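Local structure of 2-hydroxy-3-oxopropionate reductase (Polaromonas sp. JS666, 4DLL) at residues L162-G167 against P178-F183; A171-S176 against A186-P191; D133-L138 against I143-T148; I34-T39 against P45-L50. The protein probably catalyses the NAD(P)-dependent reduction of 2-hydroxy-3-oxopropionate (tartronate semialdehyde) to glycerate. All coordinates share one frame; numbering follows the deposited sequence.

Overall arrangement
All four contacts pack a helix on a strand of one mixed sheet in the nucleotide-binding domain. Interactions 1 and 2 share helix 170-183 and the neighbouring strands 162-167 and 184-190. Their centres lie about 9 Å apart, and both reach the second subunit. Interactions 1, 3 and 4 are buried, while interaction 2 is only partly so. Interaction 4 abuts interaction 1 through Leu50 and Leu179, but stays about 7 Å from interaction 3 at the nearest atoms. The chemistry differs: aliphatic packing with one backbone bond in interaction 1, an offset aromatic stack in 2, a histidine laid on helix backbone in 3, and a purely apolar strand-helix contact ending at a sulfate in 4.

Interaction 1: residues L162-G167 against P178-F183; sequences LVIMAG and PLLKVF
Leu162 and Phe183 meet through backbone and side chain together. The amide N of Leu162 donates to O of Phe183 over 3.1 Å, at an N-H...O angle of 146°, and enters in the carbonyl plane on a lone pair. The side chain of Leu162 then climbs past this oxygen: its CB lies 3.4 Å from Phe183 O, its CG 3.8 Å from that atom, and its tip CD1 still 4.2 Å from it and 4.4 Å from Phe183 CB. One carbonyl thus receives a polar bond and is shielded by methylene and methine groups. Two residues on, Ile164 holds CG1 anti to its own carbonyl carbon (chi1 -57°), which carries CD1 to the helix segment 178-183. Ile164 CD1 reaches Leu180 O at 3.6 Å and Phe183 CB at 4.0 Å, while Ile164 CG2 lies 4.4 Å from Leu180 CD2. Leu180 O already accepts from the amide N of Phe183. The contact belongs to the beta-alpha-beta unit of strand 162-167, helix 170-183 and strand 184-190, the strand and helix segments running at 144°. On the strand's other side Val163 and Met165, a selenomethionine, pack on Ala233 of the second subunit. With a single polar bond at one end and aliphatic groups beyond it, the chemistry is consistent with an interface held mostly by apolar burial, the amide-carbonyl bond tying Leu162 to the backbone at Phe183.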
loop_
_atom_site.group_PDB
_atom_site.type_symbol
_atom_site.label_atom_id
_atom_site.label_comp_id
_atom_site.label_asym_id
_atom_site.label_seq_id
_atom_site.Cartn_x
_atom_site.Cartn_y
_atom_site.Cartn_z
ATOM N N LEU A 162 14.569 10.329 3.749
ATOM C CA LEU A 162 14.493 8.903 4.166
ATOM C C LEU A 162 13.649 8.875 5.416
ATOM O O LEU A 162 13.434 9.886 6.067
ATOM C CB LEU A 162 15.864 8.269 4.443
ATOM C CG LEU A 162 16.702 8.101 3.160
ATOM C CD1 LEU A 162 18.100 7.568 3.478
ATOM C CD2 LEU A 162 16.057 7.248 2.002
ATOM N N VAL A 163 13.134 7.687 5.676
ATOM C CA VAL A 163 12.553 7.304 6.951
ATOM C C VAL A 163 13.485 6.253 7.615
ATOM O O VAL A 163 13.954 5.324 6.942
ATOM C CB VAL A 163 11.104 6.877 6.616
ATOM C CG1 VAL A 163 10.719 5.516 7.089
ATOM C CG2 VAL A 163 10.149 8.024 6.890
ATOM N N ILE A 164 13.842 6.491 8.875
ATOM C CA ILE A 164 14.842 5.725 9.619
ATOM C C ILE A 164 14.221 5.137 10.885
ATOM O O ILE A 164 13.566 5.833 11.697
ATOM C CB ILE A 164 16.081 6.593 10.005
ATOM C CG1 ILE A 164 16.734 7.207 8.787
ATOM C CG2 ILE A 164 17.130 5.808 10.800
ATOM C CD1 ILE A 164 17.274 8.649 9.073
HETATM N N MSE A 165 14.408 3.838 11.039
HETATM C CA MSE A 165 13.774 3.102 12.093
HETATM C C MSE A 165 14.858 2.580 13.009
HETATM O O MSE A 165 15.603 1.617 12.625
HETATM C CB MSE A 165 13.013 1.885 11.518
HETATM C CG MSE A 165 11.824 2.169 10.585
HETATM SE SE MSE A 165 11.985 0.759 9.122
HETATM C CE MSE A 165 13.241 1.781 8.152
ATOM N N ALA A 166 14.894 3.141 14.207
ATOM C CA ALA A 166 16.002 2.966 15.172
ATOM C C ALA A 166 15.721 2.044 16.356
ATOM O O ALA A 166 14.632 2.084 16.954
ATOM C CB ALA A 166 16.502 4.381 15.677
ATOM N N GLY A 167 16.685 1.178 16.684
ATOM C CA GLY A 167 16.589 0.291 17.881
ATOM C C GLY A 167 17.742 0.683 18.782
ATOM O O GLY A 167 18.841 0.891 18.268
ATOM N N PRO A 178 21.106 14.199 15.586
ATOM C CA PRO A 178 21.549 15.219 14.628
ATOM C C PRO A 178 22.123 14.569 13.357
ATOM O O PRO A 178 21.884 15.067 12.240
ATOM C CB PRO A 178 22.641 16.003 15.404
ATOM C CG PRO A 178 22.187 15.921 16.825
ATOM C CD PRO A 178 21.673 14.439 16.923
ATOM N N LEU A 179 22.885 13.472 13.493
ATOM C CA LEU A 179 23.398 12.833 12.252
ATOM C C LEU A 179 22.228 12.257 11.481
ATOM O O LEU A 179 22.149 12.409 10.237
ATOM C CB LEU A 179 24.406 11.751 12.538
ATOM C CG LEU A 179 24.794 11.146 11.180
ATOM C CD1 LEU A 179 25.762 12.092 10.527
ATOM C CD2 LEU A 179 25.351 9.759 11.323
ATOM N N LEU A 180 21.273 11.677 12.235
ATOM C CA LEU A 180 20.133 11.069 11.618
ATOM C C LEU A 180 19.288 12.041 10.820
ATOM O O LEU A 180 18.956 11.722 9.695
ATOM C CB LEU A 180 19.301 10.280 12.624
ATOM C CG LEU A 180 20.058 9.031 13.102
ATOM C CD1 LEU A 180 19.247 8.233 14.058
ATOM C CD2 LEU A 180 20.594 8.196 12.014
ATOM N N LYS A 181 18.986 13.224 11.393
ATOM C CA LYS A 181 18.212 14.284 10.705
ATOM C C LYS A 181 18.740 14.682 9.340
ATOM O O LYS A 181 17.987 15.134 8.472
ATOM C CB LYS A 181 18.114 15.564 11.543
ATOM C CG LYS A 181 17.870 15.364 12.952
ATOM C CD LYS A 181 16.435 15.496 13.323
ATOM C CE LYS A 181 16.304 16.145 14.716
ATOM N NZ LYS A 181 14.854 16.413 15.092
ATOM N N VAL A 182 20.043 14.576 9.143
ATOM C CA VAL A 182 20.634 14.866 7.846
ATOM C C VAL A 182 20.041 13.916 6.783
ATOM O O VAL A 182 19.896 14.286 5.607
ATOM C CB VAL A 182 22.195 14.741 7.904
ATOM C CG1 VAL A 182 22.843 14.982 6.545
ATOM C CG2 VAL A 182 22.785 15.720 8.882
ATOM N N PHE A 183 19.717 12.681 7.183
ATOM C CA PHE A 183 19.270 11.695 6.172
ATOM C C PHE A 183 17.764 11.629 6.042
ATOM O O PHE A 183 17.266 11.360 4.958
ATOM C CB PHE A 183 19.772 10.309 6.465
ATOM C CG PHE A 183 21.239 10.231 6.713
ATOM C CD1 PHE A 183 22.137 10.777 5.811
ATOM C CD2 PHE A 183 21.710 9.566 7.845
ATOM C CE1 PHE A 183 23.518 10.688 6.051
ATOM C CE2 PHE A 183 23.062 9.474 8.106
ATOM C CZ PHE A 183 23.983 10.029 7.203
#

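Interaction 2: residues A171-S176 against A186-P191; sequences ADFERS and ATHVGP
Next to Phe173, whose ring packs on His188, the carbonyl O of Asp172 takes two donors from Ser176: the hydroxyl OG at 3.1 Å, which arrives above the carbonyl plane, and, weakly, the amide N. Across the contact the evidence is aromatic. The rings of Phe173 and His188 form an offset stack, with centroids 4.8 Å apart and planes only 9° from parallel. The two side chains run antiparallel past one another, so each CB sits over the other's ring: His188 CB lies 3.7 Å from the Phe173 centroid and Phe173 CB 4.1 Å from that of His188, two reciprocal CH-pi contacts. Both CG atoms are anti to their backbone N (chi1 172° in Phe173), which extends each ring alongside its neighbour. Phe173 CE1 also touches Ala186 CB at 4.1 Å. A hydrogen bond from NE2 to Gly168 O anchors the far end of the imidazole. Replacing Phe173 with an alanine would probably leave that imidazole without its stacking partner and open a gap beside Ala186. Helix and strand run at 167°, the antiparallel return expected of a beta-alpha-beta crossover, here the one leading into strand 184-190, outermost within this chain.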
loop_
_atom_site.group_PDB
_atom_site.type_symbol
_atom_site.label_atom_id
_atom_site.label_comp_id
_atom_site.label_asym_id
_atom_site.label_seq_id
_atom_site.Cartn_x
_atom_site.Cartn_y
_atom_site.Cartn_z
ATOM N N ALA A 171 19.246 7.589 25.267
ATOM C CA ALA A 171 20.450 8.436 25.272
ATOM C C ALA A 171 21.324 8.281 24.035
ATOM O O ALA A 171 21.807 9.263 23.516
ATOM C CB ALA A 171 21.278 8.187 26.527
ATOM N N ASP A 172 21.520 7.050 23.555
ATOM C CA ASP A 172 22.323 6.832 22.362
ATOM C C ASP A 172 21.584 7.407 21.130
ATOM O O ASP A 172 22.192 8.077 20.269
ATOM C CB ASP A 172 22.620 5.329 22.199
ATOM C CG ASP A 172 23.611 4.802 23.242
ATOM O OD1 ASP A 172 24.518 5.560 23.630
ATOM O OD2 ASP A 172 23.528 3.621 23.648
ATOM N N PHE A 173 20.258 7.162 21.067
ATOM C CA PHE A 173 19.456 7.657 19.987
ATOM C C PHE A 173 19.486 9.177 19.973
ATOM O O PHE A 173 19.600 9.751 18.896
ATOM C CB PHE A 173 17.999 7.145 20.081
ATOM C CG PHE A 173 17.066 7.775 19.078
ATOM C CD1 PHE A 173 17.017 7.282 17.749
ATOM C CD2 PHE A 173 16.244 8.859 19.451
ATOM C CE1 PHE A 173 16.176 7.823 16.793
ATOM C CE2 PHE A 173 15.377 9.456 18.499
ATOM C CZ PHE A 173 15.326 8.942 17.164
ATOM N N GLU A 174 19.380 9.835 21.138
ATOM C CA GLU A 174 19.550 11.301 21.104
ATOM C C GLU A 174 20.954 11.694 20.646
ATOM O O GLU A 174 21.136 12.589 19.843
ATOM C CB GLU A 174 19.201 11.941 22.449
ATOM C CG GLU A 174 17.762 11.706 22.788
ATOM C CD GLU A 174 16.858 12.508 21.880
ATOM O OE1 GLU A 174 17.126 13.731 21.762
ATOM O OE2 GLU A 174 15.894 11.937 21.277
ATOM N N ARG A 175 21.966 11.010 21.131
ATOM C CA ARG A 175 23.285 11.293 20.602
ATOM C C ARG A 175 23.314 11.235 19.074
ATOM O O ARG A 175 24.025 12.022 18.436
ATOM C CB ARG A 175 24.334 10.379 21.213
ATOM C CG ARG A 175 24.725 10.818 22.594
ATOM C CD ARG A 175 25.745 9.915 23.278
ATOM N NE ARG A 175 26.461 10.734 24.260
ATOM C CZ ARG A 175 27.644 11.328 24.043
ATOM N NH1 ARG A 175 28.270 11.163 22.876
ATOM N NH2 ARG A 175 28.216 12.075 24.997
ATOM N N SER A 176 22.484 10.371 18.497
ATOM C CA SER A 176 22.503 10.087 17.076
ATOM C C SER A 176 21.751 11.037 16.260
ATOM O O SER A 176 21.912 11.046 15.030
ATOM C CB SER A 176 21.781 8.753 16.819
ATOM O OG SER A 176 22.635 7.713 17.195
ATOM N N ALA A 186 13.828 10.287 11.594
ATOM C CA ALA A 186 14.125 9.083 12.388
ATOM C C ALA A 186 13.142 8.956 13.519
ATOM O O ALA A 186 12.701 9.966 14.103
ATOM C CB ALA A 186 15.573 9.116 12.944
ATOM N N THR A 187 12.803 7.707 13.823
ATOM C CA THR A 187 11.844 7.353 14.838
ATOM C C THR A 187 12.451 6.250 15.687
ATOM O O THR A 187 12.945 5.189 15.173
ATOM C CB THR A 187 10.546 6.807 14.194
ATOM O OG1 THR A 187 10.048 7.743 13.221
ATOM C CG2 THR A 187 9.462 6.553 15.228
ATOM N N HIS A 188 12.368 6.459 16.983
ATOM C CA HIS A 188 12.931 5.523 17.927
ATOM C C HIS A 188 11.908 4.452 18.215
ATOM O O HIS A 188 10.873 4.739 18.800
ATOM C CB HIS A 188 13.416 6.237 19.197
ATOM C CG HIS A 188 14.184 5.356 20.120
ATOM N ND1 HIS A 188 14.361 5.639 21.454
ATOM C CD2 HIS A 188 14.863 4.201 19.883
ATOM C CE1 HIS A 188 15.100 4.692 22.001
ATOM N NE2 HIS A 188 15.412 3.805 21.068
ATOM N N VAL A 189 12.179 3.221 17.799
ATOM C CA VAL A 189 11.110 2.216 17.763
ATOM C C VAL A 189 11.129 1.284 18.972
ATOM O O VAL A 189 10.118 0.636 19.282
ATOM C CB VAL A 189 11.123 1.358 16.470
ATOM C CG1 VAL A 189 10.561 2.137 15.251
ATOM C CG2 VAL A 189 12.556 0.803 16.161
ATOM N N GLY A 190 12.246 1.233 19.686
ATOM C CA GLY A 190 12.400 0.282 20.784
ATOM C C GLY A 190 13.884 0.039 21.059
ATOM O O GLY A 190 14.714 0.806 20.571
ATOM N N PRO A 191 14.218 -1.044 21.817
ATOM C CA PRO A 191 15.576 -1.418 22.253
ATOM C C PRO A 191 16.305 -2.127 21.140
ATOM O O PRO A 191 15.730 -2.324 20.101
ATOM C CB PRO A 191 15.329 -2.356 23.456
ATOM C CG PRO A 191 13.831 -2.261 23.732
ATOM C CD PRO A 191 13.212 -1.957 22.402
#

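Interaction 3: residues D133-L138 against I143-T148; sequences DHAARL and IAHLDT
Ile143 and Leu138 close the helix-to-strand return of a beta-alpha-beta unit (strand 119-122, helix 128-140, strand 144-151) in the Rossmann-like domain, where helix and strand segments run at 166°. The N of Ile143 donates to O of Leu138 over 2.9 Å at an N-H...O angle of 158°, although the donor stands well above the carbonyl plane. Their side chains add to this: Leu138 CB lies 3.9 Å from Ile143 CB and 3.3 Å from Ile143 O. Ala144 points away from the helix and packs on Asp172 of helix 170-183. His145 swings back and carries the middle of the contact. Its CG is anti to the backbone N (chi1 -173°), which lays the imidazole flat on the helix backbone: Ala135 CA is 3.7 Å from His145 CG, and Ala135 N stands over the ring centre. Leu138 CD1 approaches within the ring plane, 3.7 Å from His145 CD2, and the ring also meets that of Phe120. A serine in place of His145 would probably leave Ala135 and the Leu138 methyl facing a gap and Phe120 without its neighbouring ring. Leu146 again points from this helix, packing on Phe173, and Asp147 takes its carboxylate to the amides of Gly193 and Gln196, where helix 194-222 starts. The imidazole itself is less well served: NE2 is buried here without any polar partner in the model, which would probably favour a neutral ring, and the nearest atom to His145 NE2 across the contact is His134 CB, at 3.7 Å.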
loop_
_atom_site.group_PDB
_atom_site.type_symbol
_atom_site.label_atom_id
_atom_site.label_comp_id
_atom_site.label_asym_id
_atom_site.label_seq_id
_atom_site.Cartn_x
_atom_site.Cartn_y
_atom_site.Cartn_z
ATOM N N ASP A 133 22.975 -9.330 19.413
ATOM C CA ASP A 133 24.311 -9.936 19.511
ATOM C C ASP A 133 25.458 -8.926 19.291
ATOM O O ASP A 133 26.407 -8.834 20.096
ATOM C CB ASP A 133 24.358 -11.127 18.538
ATOM C CG ASP A 133 25.714 -11.842 18.465
ATOM O OD1 ASP A 133 26.365 -12.068 19.516
ATOM O OD2 ASP A 133 26.111 -12.258 17.333
ATOM N N HIS A 134 25.376 -8.131 18.224
ATOM C CA HIS A 134 26.382 -7.074 17.965
ATOM C C HIS A 134 26.328 -5.970 19.001
ATOM O O HIS A 134 27.353 -5.472 19.446
ATOM C CB HIS A 134 26.224 -6.482 16.551
ATOM C CG HIS A 134 26.435 -7.478 15.480
ATOM N ND1 HIS A 134 26.168 -7.213 14.160
ATOM C CD2 HIS A 134 26.834 -8.776 15.533
ATOM C CE1 HIS A 134 26.410 -8.291 13.435
ATOM N NE2 HIS A 134 26.818 -9.254 14.238
ATOM N N ALA A 135 25.132 -5.614 19.417
ATOM C CA ALA A 135 24.962 -4.634 20.479
ATOM C C ALA A 135 25.595 -5.126 21.820
ATOM O O ALA A 135 26.237 -4.334 22.536
ATOM C CB ALA A 135 23.494 -4.364 20.640
ATOM N N ALA A 136 25.464 -6.443 22.126
ATOM C CA ALA A 136 26.080 -7.011 23.355
ATOM C C ALA A 136 27.628 -6.965 23.286
ATOM O O ALA A 136 28.247 -6.436 24.219
ATOM C CB ALA A 136 25.551 -8.465 23.656
ATOM N N ARG A 137 28.231 -7.462 22.180
ATOM C CA ARG A 137 29.693 -7.454 22.022
ATOM C C ARG A 137 30.273 -6.049 22.113
ATOM O O ARG A 137 31.172 -5.797 22.923
ATOM C CB ARG A 137 30.172 -8.069 20.711
ATOM C CG ARG A 137 29.439 -9.276 20.254
ATOM C CD ARG A 137 30.018 -10.580 20.665
ATOM N NE ARG A 137 31.208 -10.925 19.872
ATOM C CZ ARG A 137 31.198 -11.514 18.669
ATOM N NH1 ARG A 137 30.052 -11.824 18.054
ATOM N NH2 ARG A 137 32.353 -11.786 18.068
ATOM N N LEU A 138 29.803 -5.135 21.268
ATOM C CA LEU A 138 30.293 -3.742 21.350
ATOM C C LEU A 138 30.129 -3.143 22.745
ATOM O O LEU A 138 31.018 -2.441 23.233
ATOM C CB LEU A 138 29.687 -2.813 20.275
ATOM C CG LEU A 138 29.733 -3.315 18.839
ATOM C CD1 LEU A 138 29.192 -2.313 17.846
ATOM C CD2 LEU A 138 31.117 -3.739 18.411
ATOM N N ILE A 143 31.304 0.429 23.641
ATOM C CA ILE A 143 30.811 1.062 22.401
ATOM C C ILE A 143 29.324 0.805 22.254
ATOM O O ILE A 143 28.865 -0.358 22.286
ATOM C CB ILE A 143 31.495 0.511 21.120
ATOM C CG1 ILE A 143 33.025 0.527 21.210
ATOM C CG2 ILE A 143 31.026 1.253 19.893
ATOM C CD1 ILE A 143 33.604 -0.589 20.371
ATOM N N ALA A 144 28.608 1.916 22.095
ATOM C CA ALA A 144 27.180 1.967 21.842
ATOM C C ALA A 144 26.832 1.468 20.445
ATOM O O ALA A 144 27.617 1.527 19.538
ATOM C CB ALA A 144 26.621 3.477 22.063
ATOM N N HIS A 145 25.608 1.021 20.287
ATOM C CA HIS A 145 25.112 0.436 19.067
ATOM C C HIS A 145 23.668 0.891 18.971
ATOM O O HIS A 145 22.941 0.850 19.956
ATOM C CB HIS A 145 25.129 -1.067 19.235
ATOM C CG HIS A 145 24.799 -1.843 17.995
ATOM N ND1 HIS A 145 23.503 -2.118 17.614
ATOM C CD2 HIS A 145 25.598 -2.483 17.107
ATOM C CE1 HIS A 145 23.518 -2.837 16.504
ATOM N NE2 HIS A 145 24.772 -3.064 16.175
ATOM N N LEU A 146 23.267 1.370 17.797
ATOM C CA LEU A 146 21.854 1.471 17.458
ATOM C C LEU A 146 21.699 0.753 16.168
ATOM O O LEU A 146 22.661 0.679 15.411
ATOM C CB LEU A 146 21.460 2.898 17.148
ATOM C CG LEU A 146 21.262 3.764 18.326
ATOM C CD1 LEU A 146 22.630 4.105 18.666
ATOM C CD2 LEU A 146 20.552 4.947 17.714
ATOM N N ASP A 147 20.484 0.312 15.875
ATOM C CA ASP A 147 20.257 -0.356 14.611
ATOM C C ASP A 147 19.272 0.577 13.955
ATOM O O ASP A 147 18.198 0.834 14.524
ATOM C CB ASP A 147 19.759 -1.840 14.751
ATOM C CG ASP A 147 18.603 -2.010 15.735
ATOM O OD1 ASP A 147 18.769 -1.744 16.964
ATOM O OD2 ASP A 147 17.524 -2.453 15.295
ATOM N N THR A 148 19.695 1.144 12.828
ATOM C CA THR A 148 19.005 2.248 12.209
ATOM C C THR A 148 18.784 2.052 10.703
ATOM O O THR A 148 19.307 2.830 9.869
ATOM C CB THR A 148 19.700 3.633 12.529
ATOM O OG1 THR A 148 20.915 3.779 11.803
ATOM C CG2 THR A 148 20.007 3.761 14.024
#

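Interaction 4: residues I34-T39 against P45-L50; sequences ITFLGT and PMARRL. With SO4 (sulfate ion), chain C.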
loop_
_atom_site.group_PDB
_atom_site.type_symbol
_atom_site.label_atom_id
_atom_site.label_comp_id
_atom_site.label_asym_id
_atom_site.label_seq_id
_atom_site.Cartn_x
_atom_site.Cartn_y
_atom_site.Cartn_z
ATOM N N ILE A 34 32.623 11.380 11.215
ATOM C CA ILE A 34 31.830 10.256 10.730
ATOM C C ILE A 34 32.596 9.255 9.830
ATOM O O ILE A 34 33.292 9.643 8.899
ATOM C CB ILE A 34 30.573 10.737 10.018
ATOM C CG1 ILE A 34 29.891 11.856 10.827
ATOM C CG2 ILE A 34 29.609 9.569 9.792
ATOM C CD1 ILE A 34 29.565 11.515 12.289
ATOM N N THR A 35 32.455 7.960 10.123
ATOM C CA THR A 35 32.977 6.929 9.226
ATOM C C THR A 35 31.836 6.116 8.525
ATOM O O THR A 35 30.872 5.705 9.171
ATOM C CB THR A 35 33.925 5.991 10.010
ATOM O OG1 THR A 35 35.016 6.758 10.566
ATOM C CG2 THR A 35 34.485 4.864 9.118
ATOM N N PHE A 36 31.922 5.947 7.209
ATOM C CA PHE A 36 31.146 4.921 6.519
ATOM C C PHE A 36 31.994 3.694 6.354
ATOM O O PHE A 36 33.197 3.786 6.093
ATOM C CB PHE A 36 30.644 5.354 5.119
ATOM C CG PHE A 36 29.513 6.331 5.151
ATOM C CD1 PHE A 36 29.056 6.848 6.358
ATOM C CD2 PHE A 36 28.960 6.822 3.957
ATOM C CE1 PHE A 36 28.010 7.783 6.413
ATOM C CE2 PHE A 36 27.897 7.764 3.989
ATOM C CZ PHE A 36 27.434 8.243 5.234
ATOM N N LEU A 37 31.325 2.560 6.493
ATOM C CA LEU A 37 31.812 1.237 6.219
ATOM C C LEU A 37 30.914 0.658 5.113
ATOM O O LEU A 37 29.789 0.347 5.363
ATOM C CB LEU A 37 31.677 0.396 7.488
ATOM C CG LEU A 37 32.852 0.216 8.432
ATOM C CD1 LEU A 37 33.700 1.399 8.618
ATOM C CD2 LEU A 37 32.483 -0.365 9.783
ATOM N N GLY A 38 31.414 0.529 3.890
ATOM C CA GLY A 38 30.572 0.169 2.784
ATOM C C GLY A 38 29.741 1.364 2.370
ATOM O O GLY A 38 29.665 2.365 3.077
ATOM N N THR A 39 29.112 1.277 1.214
ATOM C CA THR A 39 28.261 2.367 0.750
ATOM C C THR A 39 26.854 1.886 0.488
ATOM O O THR A 39 25.991 2.695 0.219
ATOM C CB THR A 39 28.803 3.027 -0.524
ATOM O OG1 THR A 39 29.220 2.008 -1.445
ATOM C CG2 THR A 39 29.976 3.926 -0.180
ATOM N N PRO A 45 24.717 9.588 -2.153
ATOM C CA PRO A 45 23.885 10.760 -1.857
ATOM C C PRO A 45 23.924 11.100 -0.356
ATOM O O PRO A 45 23.951 12.295 0.019
ATOM C CB PRO A 45 22.481 10.318 -2.300
ATOM C CG PRO A 45 22.594 8.866 -2.716
ATOM C CD PRO A 45 23.998 8.590 -2.974
HETATM N N MSE A 46 23.986 10.076 0.491
HETATM C CA MSE A 46 24.105 10.302 1.953
HETATM C C MSE A 46 25.433 10.918 2.424
HETATM O O MSE A 46 25.461 11.653 3.415
HETATM C CB MSE A 46 23.782 9.043 2.762
HETATM C CG MSE A 46 22.384 8.578 2.470
HETATM SE SE MSE A 46 22.065 6.773 3.172
HETATM C CE MSE A 46 21.914 7.206 5.072
ATOM N N ALA A 47 26.520 10.602 1.732
ATOM C CA ALA A 47 27.803 11.203 2.073
ATOM C C ALA A 47 27.819 12.684 1.668
ATOM O O ALA A 47 28.421 13.499 2.331
ATOM C CB ALA A 47 28.929 10.457 1.437
ATOM N N ARG A 48 27.116 13.026 0.604
ATOM C CA ARG A 48 27.173 14.357 0.079
ATOM C C ARG A 48 26.340 15.297 0.994
ATOM O O ARG A 48 26.767 16.410 1.301
ATOM C CB ARG A 48 26.726 14.297 -1.384
ATOM C CG ARG A 48 26.387 15.609 -2.104
ATOM C CD ARG A 48 25.094 15.381 -2.925
ATOM N NE ARG A 48 24.850 16.431 -3.911
ATOM N N ARG A 49 25.201 14.826 1.506
ATOM C CA ARG A 49 24.462 15.666 2.440
ATOM C C ARG A 49 25.258 15.787 3.721
ATOM O O ARG A 49 25.178 16.790 4.425
ATOM C CB ARG A 49 23.073 15.124 2.714
ATOM C CG ARG A 49 22.277 14.819 1.466
ATOM C CD ARG A 49 20.823 14.646 1.785
ATOM N NE ARG A 49 20.104 15.898 1.605
ATOM C CZ ARG A 49 19.658 16.691 2.586
ATOM N NH1 ARG A 49 19.840 16.376 3.868
ATOM N NH2 ARG A 49 19.005 17.812 2.277
ATOM N N LEU A 50 26.045 14.755 3.999
ATOM C CA LEU A 50 26.842 14.704 5.189
ATOM C C LEU A 50 27.955 15.755 5.167
ATOM O O LEU A 50 28.094 16.558 6.093
ATOM C CB LEU A 50 27.437 13.310 5.342
ATOM C CG LEU A 50 27.659 12.932 6.778
ATOM C CD1 LEU A 50 26.320 13.070 7.462
ATOM C CD2 LEU A 50 28.148 11.514 6.835
HETATM S S SO4 C . 30.852 -0.741 -1.316
HETATM O O1 SO4 C . 29.513 -0.815 -0.728
HETATM O O2 SO4 C . 30.858 0.494 -2.107
HETATM O O3 SO4 C . 31.894 -0.836 -0.284
HETATM O O4 SO4 C . 31.055 -1.881 -2.195
#
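Phe36 and Leu50 meet head-on from strand and helix and make the tight part of this contact. Leu50 CD2 lies 3.7 Å from Phe36 CZ, and the same methyl reaches Ile34 CG2 at 3.8 Å, so one branch fills the space between two strand side chains. Leu50 gets there because its CG is anti to the backbone N (chi1 -151°). Farther toward the helix start, Phe36 CE2 touches Ala47 CB at 3.9 Å, while C of Met46, a selenomethionine, sits at the ring edge, near its plane, at 4.3 Å from CE2. Strand and helix run at 174° in the first beta-alpha unit of a Rossmann fold, and Gly38 begins what looks like the GxGxxG turn with Gly40 and Gly43. The other end is looser and polar. Past the strand, Thr39 is partly exposed and makes no contact with the helix segment; its amide N donates instead to sulfate O1 over 2.9 Å, nearly straight at 167°. The amide N of Arg62 also binds the ion. The sulfate is probably from the crystallisation liquor, yet its place is consistent with a cofactor phosphate site. Arg49, partly exposed, makes no contact with the strand segment; its NH1 bonds weakly to Val182 O.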